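Local coordinates for protein putative polyprenyl synthetase (PDB 3NF2) that probably joins isoprenyl diphosphates into longer chains, as a metal-binding prenyltransferase of the FPP/GGPP synthase family, at residues 84-89 and 153-158; 163-168 and 176-181; 221-226 and 306-311. One frame throughout, in Å; residues are numbered along the deposited sequence. Where two conformers were deposited one is given.

Contact 1 of 3, residues 84-89 and 153-158. With SO4 (sulfate ion), chain B.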
ATOM      1  N   GLU A  84       9.554  -7.975   7.142  1.00 42.21           N
ATOM      2  CA  GLU A  84       8.707  -7.837   8.315  1.00 40.82           C
ATOM      3  C   GLU A  84       7.699  -6.707   8.170  1.00 43.42           C
ATOM      4  O   GLU A  84       6.569  -6.809   8.651  1.00 42.57           O
ATOM      5  CB  GLU A  84       9.556  -7.606   9.557  1.00 42.01           C
ATOM      6  CG  GLU A  84      10.270  -8.845  10.070  1.00 49.00           C
ATOM      7  CD  GLU A  84       9.392 -10.079  10.053  1.00 52.11           C
ATOM      8  OE1 GLU A  84       9.551 -10.892   9.117  1.00 40.76           O
ATOM      9  OE2 GLU A  84       8.545 -10.225  10.963  1.00 50.27           O
ATOM     10  N   LEU A  85       8.128  -5.631   7.512  1.00 44.27           N
ATOM     11  CA  LEU A  85       7.289  -4.465   7.284  1.00 47.33           C
ATOM     12  C   LEU A  85       6.136  -4.780   6.337  1.00 46.33           C
ATOM     13  O   LEU A  85       4.985  -4.444   6.634  1.00 48.24           O
ATOM     14  CB  LEU A  85       8.125  -3.285   6.774  1.00 45.36           C
ATOM     15  CG  LEU A  85       8.959  -2.558   7.834  1.00 40.64           C
ATOM     16  CD1 LEU A  85       9.976  -1.611   7.185  1.00 31.05           C
ATOM     17  CD2 LEU A  85       8.091  -1.810   8.847  1.00 30.19           C
ATOM     18  N   VAL A  86       6.456  -5.443   5.219  1.00 45.93           N
ATOM     19  CA  VAL A  86       5.458  -5.883   4.237  1.00 42.54           C
ATOM     20  C   VAL A  86       4.496  -6.874   4.874  1.00 44.42           C
ATOM     21  O   VAL A  86       3.269  -6.773   4.684  1.00 42.83           O
ATOM     22  CB  VAL A  86       6.110  -6.509   2.975  1.00 43.47           C
ATOM     23  CG1 VAL A  86       5.078  -7.219   2.122  1.00 38.92           C
ATOM     24  CG2 VAL A  86       6.775  -5.441   2.136  1.00 37.84           C
ATOM     25  N   HIS A  87       5.055  -7.796   5.663  1.00 40.75           N
ATOM     26  CA  HIS A  87       4.258  -8.744   6.438  1.00 41.35           C
ATOM     27  C   HIS A  87       3.214  -8.040   7.286  1.00 38.74           C
ATOM     28  O   HIS A  87       2.050  -8.420   7.269  1.00 42.08           O
ATOM     29  CB  HIS A  87       5.141  -9.617   7.336  1.00 41.84           C
ATOM     30  CG  HIS A  87       4.372 -10.432   8.329  1.00 30.12           C
ATOM     31  ND1 HIS A  87       3.539 -11.466   7.957  1.00 39.82           N
ATOM     32  CD2 HIS A  87       4.308 -10.364   9.679  1.00 38.70           C
ATOM     33  CE1 HIS A  87       2.991 -11.997   9.036  1.00 48.59           C
ATOM     34  NE2 HIS A  87       3.447 -11.354  10.096  1.00 42.80           N
ATOM     35  N   ASN A  88       3.634  -7.006   8.008  1.00 39.87           N
ATOM     36  CA  ASN A  88       2.741  -6.304   8.923  1.00 40.71           C
ATOM     37  C   ASN A  88       1.734  -5.362   8.249  1.00 42.98           C
ATOM     38  O   ASN A  88       0.620  -5.188   8.745  1.00 45.91           O
ATOM     39  CB  ASN A  88       3.547  -5.607  10.009  1.00 37.97           C
ATOM     40  CG  ASN A  88       4.121  -6.590  11.007  1.00 43.15           C
ATOM     41  OD1 ASN A  88       3.432  -7.030  11.939  1.00 38.21           O
ATOM     42  ND2 ASN A  88       5.381  -6.949  10.817  1.00 38.48           N
ATOM     43  N   PHE A  89       2.130  -4.794   7.112  1.00 38.61           N
ATOM     44  CA  PHE A  89       1.227  -4.070   6.207  1.00 36.17           C
ATOM     45  C   PHE A  89       0.107  -4.992   5.770  1.00 39.03           C
ATOM     46  O   PHE A  89      -1.064  -4.612   5.757  1.00 46.40           O
ATOM     47  CB  PHE A  89       2.028  -3.522   5.000  1.00 39.89           C
ATOM     48  CG  PHE A  89       1.369  -3.729   3.639  1.00 35.86           C
ATOM     49  CD1 PHE A  89       1.843  -4.710   2.768  1.00 37.26           C
ATOM     50  CD2 PHE A  89       0.319  -2.911   3.208  1.00 38.47           C
ATOM     51  CE1 PHE A  89       1.261  -4.907   1.502  1.00 45.04           C
ATOM     52  CE2 PHE A  89      -0.267  -3.092   1.941  1.00 36.71           C
ATOM     53  CZ  PHE A  89       0.202  -4.096   1.091  1.00 44.37           C
ATOM     54  N   ARG A 153       3.014  -8.291  -4.382  1.00 42.50           N
ATOM     55  CA  ARG A 153       1.942  -8.431  -5.387  1.00 39.62           C
ATOM     56  C   ARG A 153       1.241  -9.765  -5.182  1.00 42.59           C
ATOM     57  O   ARG A 153       0.013  -9.879  -5.334  1.00 41.54           O
ATOM     58  CB  ARG A 153       2.475  -8.345  -6.826  1.00 40.77           C
ATOM     59  CG  ARG A 153       3.157  -7.018  -7.192  1.00 45.12           C
ATOM     60  CD  ARG A 153       2.821  -6.490  -8.589  1.00 47.55           C
ATOM     61  NE  ARG A 153       2.849  -7.518  -9.629  1.00 72.66           N
ATOM     62  CZ  ARG A 153       1.838  -7.786 -10.459  1.00 78.83           C
ATOM     63  NH1 ARG A 153       0.704  -7.099 -10.390  1.00 73.85           N
ATOM     64  NH2 ARG A 153       1.970  -8.743 -11.372  1.00 79.42           N
ATOM     65  N   SER A 154       2.036 -10.762  -4.798  1.00 38.67           N
ATOM     66  CA  SER A 154       1.549 -12.102  -4.530  1.00 36.50           C
ATOM     67  C   SER A 154       0.638 -12.184  -3.315  1.00 32.28           C
ATOM     68  O   SER A 154      -0.417 -12.786  -3.400  1.00 36.66           O
ATOM     69  CB  SER A 154       2.719 -13.069  -4.382  1.00 41.57           C
ATOM     70  OG  SER A 154       3.261 -13.374  -5.651  1.00 39.98           O
ATOM     71  N   LEU A 155       1.045 -11.585  -2.199  1.00 38.56           N
ATOM     72  CA  LEU A 155       0.217 -11.503  -0.988  1.00 38.55           C
ATOM     73  C   LEU A 155      -1.117 -10.794  -1.246  1.00 43.86           C
ATOM     74  O   LEU A 155      -2.150 -11.169  -0.680  1.00 49.44           O
ATOM     75  CB  LEU A 155       0.965 -10.720   0.094  1.00 41.47           C
ATOM     76  CG  LEU A 155       2.083 -11.393   0.891  1.00 39.76           C
ATOM     77  CD1 LEU A 155       2.973 -10.315   1.485  1.00 37.59           C
ATOM     78  CD2 LEU A 155       1.489 -12.254   2.003  1.00 43.47           C
ATOM     79  N   ILE A 156      -1.078  -9.748  -2.074  1.00 43.45           N
ATOM     80  CA  ILE A 156      -2.287  -9.031  -2.486  1.00 41.08           C
ATOM     81  C   ILE A 156      -3.184  -9.976  -3.300  1.00 40.02           C
ATOM     82  O   ILE A 156      -4.398 -10.053  -3.042  1.00 38.70           O
ATOM     83  CB  ILE A 156      -1.942  -7.724  -3.262  1.00 43.74           C
ATOM     84  CG1 ILE A 156      -1.279  -6.706  -2.327  1.00 30.77           C
ATOM     85  CG2 ILE A 156      -3.177  -7.113  -3.881  1.00 39.30           C
ATOM     86  CD1 ILE A 156      -0.355  -5.733  -3.048  1.00 30.60           C
ATOM     87  N   ASP A 157      -2.572 -10.727  -4.226  1.00 36.25           N
ATOM     88  CA  ASP A 157      -3.267 -11.762  -5.013  1.00 38.20           C
ATOM     89  C   ASP A 157      -3.932 -12.791  -4.126  1.00 40.11           C
ATOM     90  O   ASP A 157      -5.079 -13.168  -4.370  1.00 40.32           O
ATOM     91  CB  ASP A 157      -2.316 -12.507  -5.953  1.00 43.65           C
ATOM     92  CG  ASP A 157      -1.916 -11.692  -7.168  1.00 51.64           C
ATOM     93  OD1 ASP A 157      -1.017 -12.156  -7.909  1.00 51.38           O
ATOM     94  OD2 ASP A 157      -2.485 -10.598  -7.376  1.00 47.16           O
ATOM     95  N   GLY A 158      -3.208 -13.232  -3.094  1.00 34.10           N
ATOM     96  CA  GLY A 158      -3.701 -14.251  -2.176  1.00 35.00           C
ATOM     97  C   GLY A 158      -4.916 -13.782  -1.416  1.00 34.33           C
ATOM     98  O   GLY A 158      -5.871 -14.533  -1.245  1.00 33.66           O
TER
HETATM   99  S   SO4 B   1       4.301 -13.842  12.890  1.00 77.46           S
HETATM  100  O1  SO4 B   1       5.355 -12.832  12.777  1.00 65.52           O
HETATM  101  O2  SO4 B   1       4.506 -14.584  14.132  1.00 78.40           O
HETATM  102  O3  SO4 B   1       3.001 -13.163  12.898  1.00 66.70           O
HETATM  103  O4  SO4 B   1       4.345 -14.785  11.765  1.00 60.05           O
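A sulfate ion at the edge of the His87 ring, probably from the crystallisation liquor, is held by several groups: Arg58 NH2, Arg104 NH2 and the backbone Lys55 N bond to it, and His87 NE2 adds a weak hydrogen bond of 3.4 Å to its O3. With CG anti to the backbone N (chi1 170°), the His87 ring presents its NE2 edge to the sulfate, O3 lying near the ring plane. This basic cluster is consistent with the diphosphate pocket of the isoprenoid synthase fold. With an alanine here the NE2 donor is gone, which is likely to leave the anion to its other partners and open a gap beside Leu187. Behind the histidine the chemistry is apolar. Val86 CG1 meets Leu155 CD1 at 3.8 Å, the two side chains crossing at a slant. Next to them Ile156 CD1 comes to the edge of the Phe89 ring, near its plane, with CZ the nearest ring atom at 4.5 Å. The pairing joins helix 77-98 to helix 139-165 deep in the chain; helix 115-134 covers Leu85 and Val86, helix 173-198 touches His87 and Ser154, and Met31 of the second subunit packs on Ile156.

Contact 2 of 3, residues 163-168 and 176-181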
ATOM      1  N   ILE A 163     -10.925 -13.222  -0.593  1.00 53.12           N
ATOM      2  CA  ILE A 163     -12.178 -12.493  -0.817  1.00 54.54           C
ATOM      3  C   ILE A 163     -13.063 -13.138  -1.915  1.00 53.60           C
ATOM      4  O   ILE A 163     -14.274 -13.275  -1.744  1.00 50.20           O
ATOM      5  CB  ILE A 163     -11.903 -10.990  -1.119  1.00 52.81           C
ATOM      6  CG1 ILE A 163     -11.178 -10.339   0.060  1.00 55.78           C
ATOM      7  CG2 ILE A 163     -13.199 -10.232  -1.420  1.00 52.68           C
ATOM      8  CD1 ILE A 163     -10.602  -8.970  -0.243  1.00 60.46           C
ATOM      9  N   SER A 164     -12.440 -13.550  -3.015  1.00 48.27           N
ATOM     10  CA  SER A 164     -13.129 -14.185  -4.136  1.00 53.56           C
ATOM     11  C   SER A 164     -13.796 -15.519  -3.785  1.00 55.56           C
ATOM     12  O   SER A 164     -14.760 -15.913  -4.438  1.00 56.66           O
ATOM     13  CB  SER A 164     -12.151 -14.391  -5.298  1.00 54.80           C
ATOM     14  OG  SER A 164     -12.816 -14.833  -6.458  1.00 65.54           O
ATOM     15  N   TYR A 165     -13.291 -16.199  -2.754  1.00 56.53           N
ATOM     16  CA  TYR A 165     -13.832 -17.502  -2.341  1.00 53.00           C
ATOM     17  C   TYR A 165     -14.686 -17.460  -1.075  1.00 52.32           C
ATOM     18  O   TYR A 165     -15.219 -18.484  -0.660  1.00 51.75           O
ATOM     19  CB  TYR A 165     -12.721 -18.553  -2.141  1.00 49.64           C
ATOM     20  CG  TYR A 165     -11.762 -18.761  -3.309  1.00 48.12           C
ATOM     21  CD1 TYR A 165     -12.213 -18.771  -4.627  1.00 39.51           C
ATOM     22  CD2 TYR A 165     -10.409 -18.998  -3.079  1.00 43.02           C
ATOM     23  CE1 TYR A 165     -11.339 -18.970  -5.690  1.00 45.55           C
ATOM     24  CE2 TYR A 165      -9.521 -19.197  -4.129  1.00 38.42           C
ATOM     25  CZ  TYR A 165      -9.985 -19.181  -5.432  1.00 53.21           C
ATOM     26  OH  TYR A 165      -9.093 -19.385  -6.472  1.00 43.00           O
ATOM     27  N   GLU A 166     -14.835 -16.285  -0.474  1.00 57.91           N
ATOM     28  CA  GLU A 166     -15.416 -16.177   0.872  1.00 59.71           C
ATOM     29  C   GLU A 166     -16.885 -16.613   1.024  1.00 62.30           C
ATOM     30  O   GLU A 166     -17.321 -16.920   2.137  1.00 64.05           O
ATOM     31  CB  GLU A 166     -15.181 -14.777   1.471  1.00 60.07           C
ATOM     32  CG  GLU A 166     -16.091 -13.672   0.944  1.00 61.72           C
ATOM     33  CD  GLU A 166     -15.623 -12.270   1.339  1.00 66.59           C
ATOM     34  OE1 GLU A 166     -16.286 -11.287   0.934  1.00 61.56           O
ATOM     35  OE2 GLU A 166     -14.596 -12.145   2.051  1.00 71.97           O
ATOM     36  N   HIS A 167     -17.631 -16.655  -0.079  1.00 59.96           N
ATOM     37  CA  HIS A 167     -19.018 -17.129  -0.042  1.00 63.50           C
ATOM     38  C   HIS A 167     -19.212 -18.510  -0.681  1.00 63.64           C
ATOM     39  O   HIS A 167     -20.308 -19.084  -0.597  1.00 66.76           O
ATOM     40  CB  HIS A 167     -19.972 -16.102  -0.673  1.00 68.56           C
ATOM     41  CG  HIS A 167     -20.180 -14.880   0.166  1.00 76.55           C
ATOM     42  ND1 HIS A 167     -19.854 -13.611  -0.269  1.00 78.83           N
ATOM     43  CD2 HIS A 167     -20.665 -14.733   1.424  1.00 82.89           C
ATOM     44  CE1 HIS A 167     -20.137 -12.737   0.680  1.00 84.63           C
ATOM     45  NE2 HIS A 167     -20.628 -13.391   1.717  1.00 85.54           N
ATOM     46  N   ARG A 168     -18.150 -19.025  -1.308  1.00 57.97           N
ATOM     47  CA  ARG A 168     -18.150 -20.341  -1.952  0.50 56.59           C
ATOM     48  C   ARG A 168     -18.399 -21.434  -0.921  1.00 58.34           C
ATOM     49  O   ARG A 168     -17.849 -21.375   0.177  1.00 61.57           O
ATOM     50  CB  ARG A 168     -16.797 -20.607  -2.615  0.50 56.08           C
ATOM     51  CG  ARG A 168     -16.479 -19.782  -3.845  0.50 46.99           C
ATOM     52  CD  ARG A 168     -16.707 -20.593  -5.100  0.50 54.00           C
ATOM     53  NE  ARG A 168     -15.642 -20.391  -6.074  0.50 57.88           N
ATOM     54  CZ  ARG A 168     -14.726 -21.305  -6.377  0.50 53.26           C
ATOM     55  NH1 ARG A 168     -14.754 -22.493  -5.792  0.50 38.75           N
ATOM     56  NH2 ARG A 168     -13.792 -21.032  -7.277  0.50 50.84           N
ATOM     57  N   CYS A 176      -6.827 -23.783  -3.290  1.00 42.09           N
ATOM     58  CA  CYS A 176      -6.309 -23.592  -1.946  1.00 42.71           C
ATOM     59  C   CYS A 176      -4.781 -23.517  -1.967  1.00 44.70           C
ATOM     60  O   CYS A 176      -4.193 -22.690  -1.271  1.00 44.72           O
ATOM     61  CB  CYS A 176      -6.773 -24.726  -1.043  1.00 39.84           C
ATOM     62  SG  CYS A 176      -6.491 -24.449   0.699  1.00 47.53           S
ATOM     63  N   LEU A 177      -4.163 -24.363  -2.791  1.00 40.68           N
ATOM     64  CA  LEU A 177      -2.714 -24.440  -2.899  1.00 41.88           C
ATOM     65  C   LEU A 177      -2.131 -23.160  -3.441  1.00 40.41           C
ATOM     66  O   LEU A 177      -1.183 -22.626  -2.861  1.00 39.22           O
ATOM     67  CB  LEU A 177      -2.279 -25.622  -3.777  1.00 41.79           C
ATOM     68  CG  LEU A 177      -2.338 -27.024  -3.158  1.00 49.01           C
ATOM     69  CD1 LEU A 177      -1.930 -28.095  -4.177  1.00 38.80           C
ATOM     70  CD2 LEU A 177      -1.487 -27.123  -1.896  1.00 49.84           C
ATOM     71  N   GLU A 178      -2.695 -22.651  -4.537  1.00 40.08           N
ATOM     72  CA  GLU A 178      -2.173 -21.409  -5.095  1.00 47.28           C
ATOM     73  C   GLU A 178      -2.435 -20.203  -4.189  1.00 44.54           C
ATOM     74  O   GLU A 178      -1.609 -19.297  -4.128  1.00 46.50           O
ATOM     75  CB  GLU A 178      -2.611 -21.177  -6.553  1.00 51.11           C
ATOM     76  CG  GLU A 178      -4.033 -20.715  -6.745  1.00 61.78           C
ATOM     77  CD  GLU A 178      -4.233 -19.901  -8.022  1.00 70.46           C
ATOM     78  OE1 GLU A 178      -5.257 -20.118  -8.707  1.00 65.40           O
ATOM     79  OE2 GLU A 178      -3.373 -19.049  -8.344  1.00 70.44           O
ATOM     80  N   MET A 179      -3.553 -20.218  -3.460  1.00 40.79           N
ATOM     81  CA  MET A 179      -3.832 -19.190  -2.454  1.00 42.67           C
ATOM     82  C   MET A 179      -2.813 -19.233  -1.316  1.00 43.12           C
ATOM     83  O   MET A 179      -2.276 -18.201  -0.901  1.00 42.99           O
ATOM     84  CB  MET A 179      -5.257 -19.325  -1.896  1.00 39.93           C
ATOM     85  CG  MET A 179      -5.600 -18.315  -0.806  1.00 37.65           C
ATOM     86  SD  MET A 179      -7.384 -18.181  -0.477  1.00 34.29           S
ATOM     87  CE  MET A 179      -7.565 -19.388   0.836  1.00 44.33           C
ATOM     88  N   GLU A 180      -2.543 -20.432  -0.818  1.00 39.86           N
ATOM     89  CA  GLU A 180      -1.607 -20.584   0.292  1.00 42.70           C
ATOM     90  C   GLU A 180      -0.179 -20.272  -0.122  1.00 39.57           C
ATOM     91  O   GLU A 180       0.592 -19.765   0.681  1.00 42.86           O
ATOM     92  CB  GLU A 180      -1.738 -21.969   0.940  1.00 41.34           C
ATOM     93  CG  GLU A 180      -3.003 -22.050   1.805  1.00 38.49           C
ATOM     94  CD  GLU A 180      -3.108 -23.324   2.607  1.00 46.72           C
ATOM     95  OE1 GLU A 180      -4.096 -23.453   3.348  1.00 43.22           O
ATOM     96  OE2 GLU A 180      -2.209 -24.183   2.517  1.00 52.92           O
ATOM     97  N   GLY A 181       0.140 -20.543  -1.388  1.00 42.31           N
ATOM     98  CA  GLY A 181       1.417 -20.174  -1.978  1.00 40.08           C
ATOM     99  C   GLY A 181       1.565 -18.671  -2.056  1.00 42.38           C
ATOM    100  O   GLY A 181       2.637 -18.136  -1.809  1.00 46.20           O
TER
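Met179 brings its sulfur to the edge of the Tyr165 ring, near the ring plane, in a Met-aromatic contact between two successive helices of the all-alpha isoprenoid synthase fold. SD lies 5.3 Å from the ring centroid and 77° off the ring normal, so the sulfur faces the rim and not the pi cloud. Its nearest ring atom is CD2, at 4.1 Å. On the tyrosine's other edge, CD1 stands over one face of the Arg168 guanidinium, displaced toward its rim; the arginine was modelled in two conformers, so this overlap is doubtful.

A type I turn from Tyr165 to Arg168 is closed by Arg168 N to Tyr165 O at 3.1 Å. The chain then comes back as helix 173-198, which carries Met179. The two side chains run antiparallel alongside each other, each reaching toward the other's helix. Met179 can span the interval because its first two torsions are extended (chi1 178°, chi2 164°), and Gln161 and Asp162 of helix 139-165 also touch it. At the hydroxyl end of the ring, Tyr165 OH and Glu178 OE1 come no closer than 4.5 Å, a loose approach and not a bond. In the conformer given, and so with some doubt, a salt bridge from Arg168 NH2 to Glu175 OE2 ties the turn to the start of the returning helix. Beyond the sulfur the methionine bends, turning its methyl aside: CE lies 4.9 Å from Tyr165 CD2, farther than SD.

Contact 3 of 3, residues 221-226 and 306-311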
ATOM      1  N   GLN A 221       2.553 -23.745   5.909  1.00 41.65           N
ATOM      2  CA  GLN A 221       1.118 -23.482   5.930  1.00 42.68           C
ATOM      3  C   GLN A 221       0.275 -24.751   6.079  1.00 44.56           C
ATOM      4  O   GLN A 221      -0.760 -24.735   6.762  1.00 43.13           O
ATOM      5  CB  GLN A 221       0.665 -22.661   4.717  1.00 42.66           C
ATOM      6  CG  GLN A 221      -0.746 -22.056   4.904  1.00 30.63           C
ATOM      7  CD  GLN A 221      -0.838 -21.165   6.105  1.00 33.02           C
ATOM      8  OE1 GLN A 221      -0.044 -20.233   6.259  1.00 41.20           O
ATOM      9  NE2 GLN A 221      -1.802 -21.446   6.985  1.00 39.82           N
ATOM     10  N   ALA A 222       0.726 -25.843   5.463  1.00 43.32           N
ATOM     11  CA  ALA A 222       0.107 -27.162   5.669  1.00 42.64           C
ATOM     12  C   ALA A 222       0.131 -27.586   7.142  1.00 45.78           C
ATOM     13  O   ALA A 222      -0.885 -28.047   7.679  1.00 49.68           O
ATOM     14  CB  ALA A 222       0.776 -28.212   4.794  1.00 36.73           C
ATOM     15  N   VAL A 223       1.275 -27.392   7.799  1.00 47.30           N
ATOM     16  CA  VAL A 223       1.408 -27.692   9.231  1.00 43.64           C
ATOM     17  C   VAL A 223       0.570 -26.733  10.079  1.00 44.38           C
ATOM     18  O   VAL A 223      -0.074 -27.159  11.051  1.00 46.72           O
ATOM     19  CB  VAL A 223       2.904 -27.715   9.684  1.00 48.50           C
ATOM     20  CG1 VAL A 223       3.032 -27.729  11.199  1.00 37.64           C
ATOM     21  CG2 VAL A 223       3.613 -28.929   9.098  1.00 43.74           C
ATOM     22  N   ASP A 224       0.572 -25.451   9.702  1.00 42.23           N
ATOM     23  CA  ASP A 224      -0.309 -24.443  10.315  1.00 46.49           C
ATOM     24  C   ASP A 224      -1.787 -24.817  10.221  1.00 39.37           C
ATOM     25  O   ASP A 224      -2.540 -24.664  11.176  1.00 42.31           O
ATOM     26  CB  ASP A 224      -0.110 -23.075   9.662  1.00 54.60           C
ATOM     27  CG  ASP A 224       0.475 -22.055  10.605  1.00 62.73           C
ATOM     28  OD1 ASP A 224       0.018 -21.969  11.764  1.00 68.38           O
ATOM     29  OD2 ASP A 224       1.379 -21.316  10.171  1.00 76.06           O
ATOM     30  N   ASP A 225      -2.185 -25.327   9.065  1.00 37.19           N
ATOM     31  CA  ASP A 225      -3.539 -25.841   8.876  1.00 40.04           C
ATOM     32  C   ASP A 225      -3.858 -27.068   9.734  1.00 42.96           C
ATOM     33  O   ASP A 225      -4.991 -27.222  10.193  1.00 42.42           O
ATOM     34  CB  ASP A 225      -3.772 -26.169   7.407  1.00 34.09           C
ATOM     35  CG  ASP A 225      -3.813 -24.937   6.539  1.00 32.16           C
ATOM     36  OD1 ASP A 225      -3.778 -23.812   7.090  1.00 36.39           O
ATOM     37  OD2 ASP A 225      -3.866 -25.101   5.304  1.00 38.17           O
ATOM     38  N   LEU A 226      -2.877 -27.946   9.930  1.00 41.72           N
ATOM     39  CA  LEU A 226      -3.074 -29.094  10.826  1.00 40.66           C
ATOM     40  C   LEU A 226      -3.212 -28.644  12.269  1.00 43.76           C
ATOM     41  O   LEU A 226      -4.075 -29.144  12.990  1.00 50.91           O
ATOM     42  CB  LEU A 226      -1.950 -30.119  10.697  1.00 37.64           C
ATOM     43  CG  LEU A 226      -1.857 -30.933   9.401  1.00 37.94           C
ATOM     44  CD1 LEU A 226      -0.502 -31.610   9.317  1.00 38.75           C
ATOM     45  CD2 LEU A 226      -2.996 -31.957   9.272  1.00 30.39           C
ATOM     46  N   ASP A 306       0.915 -35.457   4.425  1.00 53.03           N
ATOM     47  CA  ASP A 306       1.682 -35.890   3.252  1.00 55.51           C
ATOM     48  C   ASP A 306       2.105 -34.728   2.361  1.00 55.43           C
ATOM     49  O   ASP A 306       3.178 -34.770   1.755  1.00 53.89           O
ATOM     50  CB  ASP A 306       0.898 -36.898   2.416  1.00 57.12           C
ATOM     51  CG  ASP A 306       0.604 -38.184   3.170  1.00 69.50           C
ATOM     52  OD1 ASP A 306       1.191 -38.398   4.254  1.00 65.10           O
ATOM     53  OD2 ASP A 306      -0.221 -38.981   2.668  1.00 77.78           O
ATOM     54  N   GLU A 307       1.255 -33.705   2.267  1.00 56.01           N
ATOM     55  CA  GLU A 307       1.619 -32.498   1.528  1.00 53.81           C
ATOM     56  C   GLU A 307       2.744 -31.740   2.203  1.00 48.32           C
ATOM     57  O   GLU A 307       3.664 -31.300   1.527  1.00 42.26           O
ATOM     58  CB  GLU A 307       0.427 -31.578   1.301  1.00 52.80           C
ATOM     59  CG  GLU A 307      -0.035 -31.633  -0.130  1.00 62.27           C
ATOM     60  CD  GLU A 307       0.785 -30.782  -1.082  1.00 61.22           C
ATOM     61  OE1 GLU A 307       1.144 -29.649  -0.712  1.00 58.06           O
ATOM     62  OE2 GLU A 307       1.050 -31.245  -2.213  1.00 71.15           O
ATOM     63  N   ALA A 308       2.658 -31.613   3.530  1.00 45.77           N
ATOM     64  CA  ALA A 308       3.704 -30.994   4.337  1.00 48.32           C
ATOM     65  C   ALA A 308       5.041 -31.677   4.087  1.00 51.66           C
ATOM     66  O   ALA A 308       6.020 -31.017   3.754  1.00 47.61           O
ATOM     67  CB  ALA A 308       3.341 -31.044   5.823  1.00 44.40           C
ATOM     68  N   ARG A 309       5.051 -33.005   4.229  1.00 59.41           N
ATOM     69  CA  ARG A 309       6.231 -33.844   3.979  1.00 57.52           C
ATOM     70  C   ARG A 309       6.761 -33.690   2.557  1.00 53.86           C
ATOM     71  O   ARG A 309       7.962 -33.521   2.363  1.00 56.56           O
ATOM     72  CB  ARG A 309       5.917 -35.309   4.308  1.00 62.17           C
ATOM     73  CG  ARG A 309       6.812 -36.364   3.639  1.00 69.16           C
ATOM     74  CD  ARG A 309       6.769 -37.712   4.369  1.00 82.80           C
ATOM     75  NE  ARG A 309       5.413 -38.140   4.727  1.00 92.53           N
ATOM     76  CZ  ARG A 309       4.965 -38.280   5.977  1.00 98.82           C
ATOM     77  NH1 ARG A 309       3.713 -38.667   6.190  1.00 98.01           N
ATOM     78  NH2 ARG A 309       5.762 -38.035   7.015  1.00 97.49           N
ATOM     79  N   ARG A 310       5.867 -33.714   1.573  1.00 52.35           N
ATOM     80  CA  ARG A 310       6.263 -33.535   0.178  1.00 50.82           C
ATOM     81  C   ARG A 310       6.931 -32.180  -0.046  1.00 52.14           C
ATOM     82  O   ARG A 310       7.983 -32.112  -0.677  1.00 55.60           O
ATOM     83  CB  ARG A 310       5.067 -33.693  -0.773  1.00 48.69           C
ATOM     84  CG  ARG A 310       5.455 -33.843  -2.256  1.00 49.45           C
ATOM     85  CD  ARG A 310       4.391 -33.251  -3.193  1.00 59.30           C
ATOM     86  NE  ARG A 310       4.784 -33.349  -4.605  1.00 70.26           N
ATOM     87  CZ  ARG A 310       4.458 -32.470  -5.557  1.00 72.50           C
ATOM     88  NH1 ARG A 310       3.731 -31.393  -5.277  1.00 69.68           N
ATOM     89  NH2 ARG A 310       4.872 -32.664  -6.802  1.00 71.86           N
ATOM     90  N   GLN A 311       6.323 -31.118   0.484  1.00 49.90           N
ATOM     91  CA  GLN A 311       6.802 -29.751   0.262  1.00 47.93           C
ATOM     92  C   GLN A 311       8.150 -29.479   0.936  1.00 44.42           C
ATOM     93  O   GLN A 311       9.007 -28.807   0.362  1.00 44.00           O
ATOM     94  CB  GLN A 311       5.752 -28.729   0.703  1.00 44.61           C
ATOM     95  CG  GLN A 311       4.541 -28.671  -0.209  1.00 38.84           C
ATOM     96  CD  GLN A 311       4.894 -28.108  -1.568  1.00 45.04           C
ATOM     97  OE1 GLN A 311       5.795 -27.281  -1.688  1.00 48.59           O
ATOM     98  NE2 GLN A 311       4.190 -28.556  -2.603  1.00 32.82           N
TER
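Val223 meets Ala308 through one branch only. Its CB is held back, 5.1 Å from Ala308 CB; from there CG2, set anti to the carbonyl carbon, reaches Ala308 CB at 3.9 Å, while CG1, anti to the backbone N (chi1 168°), points off to 6.3 Å from that same methyl. This is close helix-helix packing in the all-alpha isoprenoid synthase fold, between helix 203-230 and helix 300-319. Alanines meet where the two segments come closest: Ala222 CB touches Ala308 CB at 4.0 Å, and with a methyl on each side the two backbones come together until their CA atoms are 5.4 Å apart. Thr304 continues the seam by touching Ala222 and Leu226, and Val340 and Val341 near the end of the modelled chain pack on Val223.

The polar side chains of 221-226 probably serve another role. The sequence around Gln221, Asp224 and Asp225 resembles the start of the second aspartate-rich motif of this family, without its last aspartate; in relatives that motif takes part in binding magnesium and diphosphate. Here Gln221 NE2 donates to Asp225 OD1 over 3.1 Å, in a fairly straight bond (163°), while Asp225 OD2 accepts from Leu251 N. The other helix has its own intrahelical pair, a salt bridge in which Arg309 NH1 meets Asp306 OD1 nearly head-on to the C-O bond, at 3.2 Å.

How the contacts relate
Contacts 1 and 3 are buried and contact 2 lies at the surface, and their chemistry follows: branched aliphatic groups and a ring edge in contact 1, alanine methyls and one valine branch in contact 3, a sulfur beside a phenol in contact 2. Helix 139-165 serves both contacts 1 and 2, which touch where Gly158 O meets Met179 CG. Contacts 2 and 3 adjoin through consecutive helices 173-198 and 203-230, where Glu180 packs on Gln221, and Leu177 also packs on Glu307. Contacts 1 and 3 do not touch, their nearest atoms being about 9 Å apart. Of the three, contacts 1 and 2 also meet the second subunit.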